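Local coordinates for sugar ABC transporter, sugar-binding protein (Streptococcus pneumoniae, PDB 2HEU) that probably captures sugars outside the cell, as the solute-binding component of an ABC transporter that imports them, at residues Glu22-Lys27 / Asp70-Val75; Gly91-Leu96 / Ala295-Ala300; Gln364-Glu369 / Ala394-Met399. All coordinates share one frame; numbering follows the deposited sequence. Where two conformers were deposited one is given.

Contact 1 (Glu22-Lys27 / Asp70-Val75); sequences EYFNQK and DVPDVV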
loop_
_atom_site.group_PDB
_atom_site.type_symbol
_atom_site.label_atom_id
_atom_site.label_comp_id
_atom_site.label_asym_id
_atom_site.label_seq_id
_atom_site.Cartn_x
_atom_site.Cartn_y
_atom_site.Cartn_z
ATOM N N GLU A 22 -7.361 -17.469 18.431
ATOM C CA GLU A 22 -7.830 -17.137 17.102
ATOM C C GLU A 22 -6.927 -16.126 16.451
ATOM O O GLU A 22 -6.553 -15.132 17.051
ATOM C CB GLU A 22 -9.211 -16.502 17.170
ATOM C CG GLU A 22 -9.760 -16.097 15.829
ATOM C CD GLU A 22 -11.085 -15.487 15.781
ATOM O OE1 GLU A 22 -11.801 -15.543 16.818
ATOM O OE2 GLU A 22 -11.529 -14.943 14.761
ATOM N N TYR A 23 -6.566 -16.402 15.202
ATOM C CA TYR A 23 -5.887 -15.437 14.296
ATOM C C TYR A 23 -6.915 -15.066 13.248
ATOM O O TYR A 23 -7.301 -15.894 12.397
ATOM C CB TYR A 23 -4.619 -16.020 13.675
ATOM C CG TYR A 23 -4.129 -15.148 12.565
ATOM C CD1 TYR A 23 -3.959 -13.792 12.726
ATOM C CD2 TYR A 23 -3.914 -15.667 11.289
ATOM C CE1 TYR A 23 -3.596 -12.989 11.648
ATOM C CE2 TYR A 23 -3.553 -14.849 10.227
ATOM C CZ TYR A 23 -3.418 -13.505 10.418
ATOM O OH TYR A 23 -3.129 -12.656 9.363
ATOM N N PHE A 24 -7.349 -13.798 13.292
ATOM C CA PHE A 24 -8.357 -13.291 12.327
ATOM C C PHE A 24 -7.601 -12.701 11.120
ATOM O O PHE A 24 -7.005 -11.643 11.208
ATOM C CB PHE A 24 -9.229 -12.233 13.006
ATOM C CG PHE A 24 -10.355 -11.736 12.172
ATOM C CD1 PHE A 24 -11.619 -12.357 12.177
ATOM C CD2 PHE A 24 -10.198 -10.616 11.337
ATOM C CE1 PHE A 24 -12.704 -11.854 11.422
ATOM C CE2 PHE A 24 -11.261 -10.144 10.620
ATOM C CZ PHE A 24 -12.481 -10.767 10.668
ATOM N N ASN A 25 -7.584 -13.468 10.034
ATOM C CA ASN A 25 -6.790 -13.105 8.866
ATOM C C ASN A 25 -7.584 -12.255 7.891
ATOM O O ASN A 25 -8.773 -12.509 7.657
ATOM C CB ASN A 25 -6.429 -14.415 8.174
ATOM C CG ASN A 25 -5.459 -14.189 7.025
ATOM O OD1 ASN A 25 -4.483 -13.429 7.129
ATOM N ND2 ASN A 25 -5.645 -14.931 5.951
ATOM N N GLN A 26 -6.919 -11.325 7.242
ATOM C CA GLN A 26 -7.505 -10.584 6.106
ATOM C C GLN A 26 -6.710 -10.875 4.800
ATOM O O GLN A 26 -7.170 -10.489 3.736
ATOM C CB GLN A 26 -7.664 -9.106 6.322
ATOM C CG GLN A 26 -8.620 -8.828 7.489
ATOM C CD GLN A 26 -9.114 -7.447 7.520
ATOM O OE1 GLN A 26 -9.843 -7.016 6.547
ATOM N NE2 GLN A 26 -8.852 -6.731 8.568
ATOM N N LYS A 27 -5.586 -11.591 4.834
ATOM C CA LYS A 27 -4.844 -11.817 3.602
ATOM C C LYS A 27 -5.239 -13.193 3.081
ATOM O O LYS A 27 -4.535 -14.199 3.218
ATOM C CB LYS A 27 -3.379 -11.736 3.927
ATOM C CG LYS A 27 -2.482 -11.755 2.727
ATOM C CD LYS A 27 -2.315 -10.433 1.971
ATOM C CE LYS A 27 -1.455 -10.566 0.731
ATOM N NZ LYS A 27 -1.488 -9.297 -0.018
ATOM N N ASP A 70 -16.247 -9.192 21.071
ATOM C CA ASP A 70 -15.764 -10.519 20.698
ATOM C C ASP A 70 -14.552 -10.343 19.806
ATOM O O ASP A 70 -14.564 -10.651 18.627
ATOM C CB ASP A 70 -16.836 -11.227 19.918
ATOM C CG ASP A 70 -16.423 -12.535 19.382
ATOM O OD1 ASP A 70 -15.445 -13.157 19.861
ATOM O OD2 ASP A 70 -17.030 -12.932 18.361
ATOM N N VAL A 71 -13.444 -9.791 20.414
ATOM C CA VAL A 71 -12.225 -9.423 19.681
ATOM C C VAL A 71 -11.337 -10.642 19.491
ATOM O O VAL A 71 -10.999 -11.334 20.457
ATOM C CB VAL A 71 -11.442 -8.280 20.402
ATOM C CG1 VAL A 71 -10.215 -7.829 19.583
ATOM C CG2 VAL A 71 -12.314 -7.109 20.739
ATOM N N PRO A 72 -10.958 -10.989 18.212
ATOM C CA PRO A 72 -10.050 -12.102 18.055
ATOM C C PRO A 72 -8.755 -11.885 18.822
ATOM O O PRO A 72 -8.288 -10.761 19.018
ATOM C CB PRO A 72 -9.797 -12.120 16.576
ATOM C CG PRO A 72 -10.958 -11.429 15.979
ATOM C CD PRO A 72 -11.343 -10.375 16.929
ATOM N N ASP A 73 -8.067 -12.979 19.258
ATOM C CA ASP A 73 -6.830 -12.831 20.050
ATOM C C ASP A 73 -5.775 -12.095 19.250
ATOM O O ASP A 73 -5.110 -11.238 19.827
ATOM C CB ASP A 73 -6.325 -14.188 20.474
ATOM C CG ASP A 73 -7.410 -14.954 21.240
ATOM O OD1 ASP A 73 -7.615 -14.722 22.395
ATOM O OD2 ASP A 73 -8.103 -15.773 20.592
ATOM N N VAL A 74 -5.571 -12.474 18.009
ATOM C CA VAL A 74 -4.610 -11.827 17.131
ATOM C C VAL A 74 -5.378 -11.422 15.902
ATOM O O VAL A 74 -6.090 -12.223 15.320
ATOM C CB VAL A 74 -3.445 -12.751 16.769
ATOM C CG1 VAL A 74 -2.427 -11.991 15.887
ATOM C CG2 VAL A 74 -2.701 -13.246 18.049
ATOM N N VAL A 75 -5.247 -10.137 15.515
ATOM C CA VAL A 75 -6.026 -9.571 14.422
ATOM C C VAL A 75 -5.134 -9.016 13.359
ATOM O O VAL A 75 -4.287 -8.174 13.622
ATOM C CB VAL A 75 -6.920 -8.411 14.975
ATOM C CG1 VAL A 75 -7.778 -7.820 13.869
ATOM C CG2 VAL A 75 -7.825 -8.940 16.109
#
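The ring of Pro72 fills the space between the side chains of Glu22 and Phe24, which come off the same side of their strand and both pack against its CB-CG edge. CB of Phe24 sits 3.5 Å from CG of Pro72, and Glu22 CD 3.7 Å from Pro72 CB. Glu22 is fully extended, with CG anti to the backbone N (chi1 179°), which carries its carboxylate obliquely across the proline ring and brings OE2 into the plane of the Phe24 ring, at the ring's edge. There OE2 also meets Arg65 of helix 58-67 in a salt bridge. Beyond its first atoms, which still touch Pro72, the Phe24 ring packs on Leu62 of that same helix.

Strand 19-24 lies between 48-53 and 74-76, all three parallel; the order 2-1-3, then an antiparallel strand from much later in the chain, then 4, is consistent with the type II periplasmic binding protein fold. Val74 N donates to Glu22 O at 3.0 Å, and Phe24 N to Val74 O at 2.9 Å. On one sheet face Tyr23 lies aslant Val74, CD1 touching CG1 at 3.9 Å. Ahead of the paired residues, Asp73 takes over from the backbone: its OD2 accepts from Glu22 N at 2.8 Å, on the anti side and 24° out of the carboxylate plane. Its OD1 is hydrogen-bonded to Thr302 OG1.

Contact 2 (Gly91-Leu96 / Ala295-Ala300); sequences GVFEDL and AWSISA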
loop_
_atom_site.group_PDB
_atom_site.type_symbol
_atom_site.label_atom_id
_atom_site.label_comp_id
_atom_site.label_asym_id
_atom_site.label_seq_id
_atom_site.Cartn_x
_atom_site.Cartn_y
_atom_site.Cartn_z
ATOM N N GLY A 91 -8.566 1.362 23.753
ATOM C CA GLY A 91 -8.071 0.308 24.557
ATOM C C GLY A 91 -8.365 -1.081 24.072
ATOM O O GLY A 91 -8.133 -2.006 24.851
ATOM N N VAL A 92 -8.759 -1.268 22.823
ATOM C CA VAL A 92 -9.116 -2.566 22.305
ATOM C C VAL A 92 -7.867 -3.472 22.192
ATOM O O VAL A 92 -7.958 -4.684 22.305
ATOM C CB VAL A 92 -9.799 -2.429 20.948
ATOM C CG1 VAL A 92 -9.958 -3.739 20.203
ATOM C CG2 VAL A 92 -11.104 -1.645 21.127
ATOM N N PHE A 93 -6.681 -2.872 21.961
ATOM C CA PHE A 93 -5.453 -3.602 21.633
ATOM C C PHE A 93 -4.319 -3.425 22.628
ATOM O O PHE A 93 -4.188 -2.358 23.249
ATOM C CB PHE A 93 -4.936 -3.192 20.208
ATOM C CG PHE A 93 -5.889 -3.503 19.116
ATOM C CD1 PHE A 93 -6.284 -4.809 18.876
ATOM C CD2 PHE A 93 -6.330 -2.481 18.259
ATOM C CE1 PHE A 93 -7.108 -5.154 17.837
ATOM C CE2 PHE A 93 -7.242 -2.816 17.246
ATOM C CZ PHE A 93 -7.601 -4.134 17.024
ATOM N N GLU A 94 -3.562 -4.514 22.836
ATOM C CA GLU A 94 -2.418 -4.479 23.718
ATOM C C GLU A 94 -1.370 -3.494 23.194
ATOM O O GLU A 94 -1.076 -3.451 22.012
ATOM C CB GLU A 94 -1.821 -5.864 23.819
ATOM C CG GLU A 94 -0.689 -5.943 24.844
ATOM C CD GLU A 94 -0.121 -7.293 25.056
ATOM O OE1 GLU A 94 -0.544 -8.274 24.475
ATOM O OE2 GLU A 94 0.829 -7.387 25.914
ATOM N N ASP A 95 -0.781 -2.705 24.073
ATOM C CA ASP A 95 0.312 -1.855 23.805
ATOM C C ASP A 95 1.548 -2.728 23.628
ATOM O O ASP A 95 2.043 -3.446 24.496
ATOM C CB ASP A 95 0.494 -0.817 24.972
ATOM C CG ASP A 95 1.703 0.082 24.810
ATOM O OD1 ASP A 95 2.365 0.064 23.757
ATOM O OD2 ASP A 95 1.943 0.863 25.770
ATOM N N LEU A 96 2.060 -2.702 22.401
ATOM C CA LEU A 96 3.241 -3.458 21.989
ATOM C C LEU A 96 4.569 -2.722 22.082
ATOM O O LEU A 96 5.624 -3.262 21.698
ATOM C CB LEU A 96 3.086 -4.043 20.601
ATOM C CG LEU A 96 1.726 -4.764 20.332
ATOM C CD1 LEU A 96 1.738 -5.294 18.886
ATOM C CD2 LEU A 96 1.471 -5.929 21.258
ATOM N N ALA A 295 -0.176 -7.396 8.964
ATOM C CA ALA A 295 0.006 -6.393 10.024
ATOM C C ALA A 295 -0.926 -6.833 11.129
ATOM O O ALA A 295 -2.113 -6.948 10.926
ATOM C CB ALA A 295 -0.303 -4.999 9.534
ATOM N N TRP A 296 -0.339 -7.116 12.312
ATOM C CA TRP A 296 -1.088 -7.760 13.404
ATOM C C TRP A 296 -1.098 -6.947 14.659
ATOM O O TRP A 296 -0.110 -6.343 15.078
ATOM C CB TRP A 296 -0.513 -9.138 13.750
ATOM C CG TRP A 296 -0.537 -10.175 12.686
ATOM C CD1 TRP A 296 -1.162 -10.096 11.447
ATOM C CD2 TRP A 296 0.103 -11.448 12.671
ATOM N NE1 TRP A 296 -0.949 -11.231 10.741
ATOM C CE2 TRP A 296 -0.204 -12.122 11.486
ATOM C CE3 TRP A 296 0.870 -12.113 13.654
ATOM C CZ2 TRP A 296 0.254 -13.417 11.190
ATOM C CZ3 TRP A 296 1.299 -13.389 13.362
ATOM C CH2 TRP A 296 0.999 -14.018 12.154
ATOM N N SER A 297 -2.262 -7.015 15.316
ATOM C CA SER A 297 -2.504 -6.459 16.657
ATOM C C SER A 297 -3.028 -7.577 17.592
ATOM O O SER A 297 -3.511 -8.609 17.085
ATOM C CB SER A 297 -3.506 -5.321 16.576
ATOM O OG SER A 297 -3.013 -4.234 15.802
ATOM N N ILE A 298 -2.882 -7.370 18.877
ATOM C CA ILE A 298 -3.304 -8.371 19.876
ATOM C C ILE A 298 -4.408 -7.788 20.676
ATOM O O ILE A 298 -4.338 -6.652 21.142
ATOM C CB ILE A 298 -2.129 -8.760 20.774
ATOM C CG1 ILE A 298 -0.947 -9.318 19.970
ATOM C CG2 ILE A 298 -2.587 -9.749 21.859
ATOM C CD1 ILE A 298 0.256 -9.630 20.835
ATOM N N SER A 299 -5.496 -8.548 20.891
ATOM C CA SER A 299 -6.541 -8.060 21.793
ATOM C C SER A 299 -5.993 -7.774 23.191
ATOM O O SER A 299 -5.327 -8.601 23.810
ATOM C CB SER A 299 -7.617 -9.142 21.926
ATOM O OG SER A 299 -8.582 -8.721 22.882
ATOM N N ALA A 300 -6.391 -6.620 23.738
ATOM C CA ALA A 300 -6.106 -6.251 25.104
ATOM C C ALA A 300 -6.832 -7.082 26.145
ATOM O O ALA A 300 -6.515 -7.031 27.309
ATOM C CB ALA A 300 -6.438 -4.815 25.365
HETATM O O HOH W 1 -1.846 -4.860 19.747
HETATM O O HOH W 2 -3.078 -8.834 25.520
#
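Two direct backbone hydrogen bonds join Gly91-Leu96 to Ala295-Ala300. Glu94 N donates to Ile298 O at 2.8 Å, and Ala300 N to Val92 O at 2.9 Å, the latter donor tilted 31° from the carbonyl plane. They flank Phe93 and Ser299, whose backbones form a single isolated bridge. Phe93 CA adds a CA-H...O contact to Ile298 O.

Two waters extend the polar link. One accepts from Ile298 N and lies 2.8 Å from Glu94 O, joining the same two residues a second time. The other sits 2.8 Å from Glu94 OE1 and from Ser299 O, linking them. The remaining carboxylate oxygen of Glu94, OE2, is taken by a salt bridge to Lys99.

Among the side chains, the Phe93 ring is enclosed on both faces. Ser297 CB makes a CH-pi contact over one of them, 3.9 Å from the centroid and 20° off the normal; Val92 CG1 covers the opposite one. Ile298 O lies at the ring's edge, 3.5 Å from Phe93 CD1. Glu94 and Ile298 run side by side in the same direction, the glutamate extended with its CG anti to the backbone N (chi1 -174°), which brings OE1 to 3.6 Å from Ile298 CG2. Leu96 packs at a slant on Ile298, CD2 touching CD1 at 3.9 Å.

Gly91, with positive phi, ends helix 82-89 in a Schellman motif, and the loop that follows meets residues 297-300. Leu84 and Trp87 of that helix pack on Phe93, while Ile298 rests on Ala308, Asn309 and Val312 of helix 305-315. Strand 295-298 itself lies between strands 74-76 and 122-123.

Contact 3 (Gln364-Glu369 / Ala394-Met399); sequences QYWTSE and AFFNPM
Thr367 N points at the sulfur of Met399 in a weak but fairly straight hydrogen bond, N to SD 3.5 Å with 165° at the hydrogen. Met399 comes in extended and slides past Thr367 in the opposite direction, CG lying 3.5 Å from Thr367 OG1. The same sulfur is 3.9 Å from Trp366 CB and stands obliquely to the five-membered ring of the indole, a Met-aromatic contact.

An aromatic cluster forms the rest. Phe395 and Phe396, consecutive on the helix, both turn an edge toward one face of Trp366. Phe396 meets the five-membered ring edge-to-face, planes at 79°, with CE1 3.6 Å from Trp366 CE2. Phe395 approaches the six-membered ring in an offset edge-to-face pair, planes at 84°, its CZ 3.8 Å from Trp366 CE3. Within the helical segment, Phe395 CD2 lies over the centre of the Phe396 ring, and Met399 CE rests on a face of Phe395. Ser368 borders the cluster: its carbonyl O lies at the Phe395 edge, 3.3 Å from CZ, and OG is 3.5 Å from CE1. Ser368 N and O are buried here without a polar partner.

Trp366 NE1 is hydrogen-bonded to Asn196 OD1 on helix 192-199, whose Leu199 also packs on Phe396. Phe372 of helix 370-382, the helix for which Glu369 is the N-cap residue, touches both Trp366 and Phe395. The contact thus brings the loop after strand 358-360 against residues 395-399, at helix 385-396 and close to the C-terminus.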
loop_
_atom_site.group_PDB
_atom_site.type_symbol
_atom_site.label_atom_id
_atom_site.label_comp_id
_atom_site.label_asym_id
_atom_site.label_seq_id
_atom_site.Cartn_x
_atom_site.Cartn_y
_atom_site.Cartn_z
ATOM N N GLN A 364 -4.628 7.781 5.649
ATOM C CA GLN A 364 -4.457 7.600 7.104
ATOM C C GLN A 364 -5.189 8.680 7.870
ATOM O O GLN A 364 -5.669 8.432 8.949
ATOM C CB GLN A 364 -2.949 7.559 7.400
ATOM C CG GLN A 364 -2.617 7.318 8.885
ATOM C CD GLN A 364 -1.160 7.219 9.170
ATOM O OE1 GLN A 364 -0.778 6.382 10.086
ATOM N NE2 GLN A 364 -0.320 7.844 8.436
ATOM N N TYR A 365 -5.151 9.907 7.312
ATOM C CA TYR A 365 -5.673 11.112 8.001
ATOM C C TYR A 365 -6.862 11.759 7.264
ATOM O O TYR A 365 -7.121 12.927 7.437
ATOM C CB TYR A 365 -4.577 12.107 8.291
ATOM C CG TYR A 365 -3.559 11.544 9.230
ATOM C CD1 TYR A 365 -3.910 11.237 10.526
ATOM C CD2 TYR A 365 -2.268 11.286 8.818
ATOM C CE1 TYR A 365 -3.001 10.725 11.363
ATOM C CE2 TYR A 365 -1.345 10.748 9.685
ATOM C CZ TYR A 365 -1.706 10.482 10.944
ATOM O OH TYR A 365 -0.770 9.928 11.810
ATOM N N TRP A 366 -7.551 10.945 6.450
ATOM C CA TRP A 366 -8.755 11.375 5.782
ATOM C C TRP A 366 -9.965 10.597 6.250
ATOM O O TRP A 366 -9.808 9.475 6.784
ATOM C CB TRP A 366 -8.677 11.164 4.274
ATOM C CG TRP A 366 -7.528 11.844 3.524
ATOM C CD1 TRP A 366 -6.626 12.700 4.032
ATOM C CD2 TRP A 366 -7.183 11.613 2.153
ATOM N NE1 TRP A 366 -5.740 13.068 3.044
ATOM C CE2 TRP A 366 -6.033 12.409 1.899
ATOM C CE3 TRP A 366 -7.738 10.815 1.125
ATOM C CZ2 TRP A 366 -5.459 12.431 0.633
ATOM C CZ3 TRP A 366 -7.132 10.817 -0.114
ATOM C CH2 TRP A 366 -5.985 11.630 -0.329
ATOM N N THR A 367 -11.145 11.135 6.128
ATOM C CA THR A 367 -12.352 10.427 6.523
ATOM C C THR A 367 -12.909 9.452 5.485
ATOM O O THR A 367 -13.725 8.630 5.846
ATOM C CB THR A 367 -13.407 11.443 7.013
ATOM O OG1 THR A 367 -13.702 12.292 5.972
ATOM C CG2 THR A 367 -12.924 12.225 8.217
ATOM N N SER A 368 -12.469 9.568 4.247
ATOM C CA SER A 368 -12.808 8.666 3.167
ATOM C C SER A 368 -11.790 8.883 2.073
ATOM O O SER A 368 -10.882 9.715 2.239
ATOM C CB SER A 368 -14.223 8.966 2.676
ATOM O OG SER A 368 -14.270 10.167 1.903
ATOM N N GLU A 369 -11.928 8.136 0.962
ATOM C CA GLU A 369 -10.957 8.311 -0.141
ATOM C C GLU A 369 -11.556 8.218 -1.507
ATOM O O GLU A 369 -10.927 8.692 -2.477
ATOM C CB GLU A 369 -9.768 7.348 -0.018
ATOM C CG GLU A 369 -10.167 5.879 -0.097
ATOM C CD GLU A 369 -8.970 4.992 -0.007
ATOM O OE1 GLU A 369 -8.862 4.223 0.946
ATOM O OE2 GLU A 369 -8.077 5.055 -0.878
ATOM N N ALA A 394 -14.088 20.475 -2.300
ATOM C CA ALA A 394 -15.332 19.856 -1.896
ATOM C C ALA A 394 -15.100 18.626 -1.073
ATOM O O ALA A 394 -15.829 18.335 -0.127
ATOM C CB ALA A 394 -16.206 19.548 -3.119
ATOM N N PHE A 395 -14.051 17.868 -1.426
ATOM C CA PHE A 395 -13.702 16.627 -0.707
ATOM C C PHE A 395 -13.088 16.896 0.644
ATOM O O PHE A 395 -13.432 16.238 1.619
ATOM C CB PHE A 395 -12.725 15.838 -1.611
ATOM C CG PHE A 395 -12.163 14.603 -0.975
ATOM C CD1 PHE A 395 -12.989 13.585 -0.551
ATOM C CD2 PHE A 395 -10.793 14.466 -0.798
ATOM C CE1 PHE A 395 -12.448 12.423 0.014
ATOM C CE2 PHE A 395 -10.274 13.328 -0.236
ATOM C CZ PHE A 395 -11.069 12.313 0.159
ATOM N N PHE A 396 -12.161 17.874 0.737
ATOM C CA PHE A 396 -11.467 18.109 1.992
ATOM C C PHE A 396 -12.226 19.021 2.907
ATOM O O PHE A 396 -12.051 18.908 4.160
ATOM C CB PHE A 396 -10.027 18.615 1.751
ATOM C CG PHE A 396 -9.111 17.538 1.222
ATOM C CD1 PHE A 396 -8.774 16.454 2.051
ATOM C CD2 PHE A 396 -8.619 17.560 -0.066
ATOM C CE1 PHE A 396 -7.978 15.436 1.599
ATOM C CE2 PHE A 396 -7.808 16.542 -0.542
ATOM C CZ PHE A 396 -7.509 15.476 0.309
ATOM N N ASN A 397 -13.064 19.926 2.423
ATOM C CA ASN A 397 -13.770 20.855 3.322
ATOM C C ASN A 397 -14.485 20.141 4.446
ATOM O O ASN A 397 -14.404 20.641 5.596
ATOM C CB ASN A 397 -14.732 21.753 2.530
ATOM C CG ASN A 397 -14.016 22.874 1.795
ATOM O OD1 ASN A 397 -12.862 23.235 2.073
ATOM N ND2 ASN A 397 -14.767 23.491 0.916
ATOM N N PRO A 398 -15.243 19.075 4.237
ATOM C CA PRO A 398 -15.978 18.462 5.367
ATOM C C PRO A 398 -15.038 17.952 6.453
ATOM O O PRO A 398 -15.444 17.817 7.619
ATOM C CB PRO A 398 -16.801 17.371 4.730
ATOM C CG PRO A 398 -16.950 17.822 3.307
ATOM C CD PRO A 398 -15.608 18.451 2.955
ATOM N N MET A 399 -13.809 17.595 6.103
ATOM C CA MET A 399 -12.841 17.057 7.057
ATOM C C MET A 399 -12.338 18.158 7.948
ATOM O O MET A 399 -11.737 17.853 9.015
ATOM C CB MET A 399 -11.710 16.380 6.375
ATOM C CG MET A 399 -12.161 15.335 5.310
ATOM S SD MET A 399 -10.771 14.384 4.749
ATOM C CE MET A 399 -11.464 13.690 3.218
#

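How the contacts relate
Contacts 1 and 2 reach the same sheet, their centres 11 Å apart: strands 74-76 and 295-298 are antiparallel neighbours in it, and 91-96 is a loop beside it. Val75 N reaches Ser297 O at 2.8 Å and Asp73 O reaches Ser299 N at 2.9 Å, both probable hydrogen bonds, and the Tyr23 ring meets that of Trp296. Residues 70-75 thus lie between 22-27 on one side and 295-300 on the other. Contact 3 stands apart: its centre is about 29 Å from that of contact 1 and 26 Å from that of contact 2, with nearest atoms about 13 and 11 Å away. The sodium ion is bound by Lys103 and Glu335, outside all three contacts.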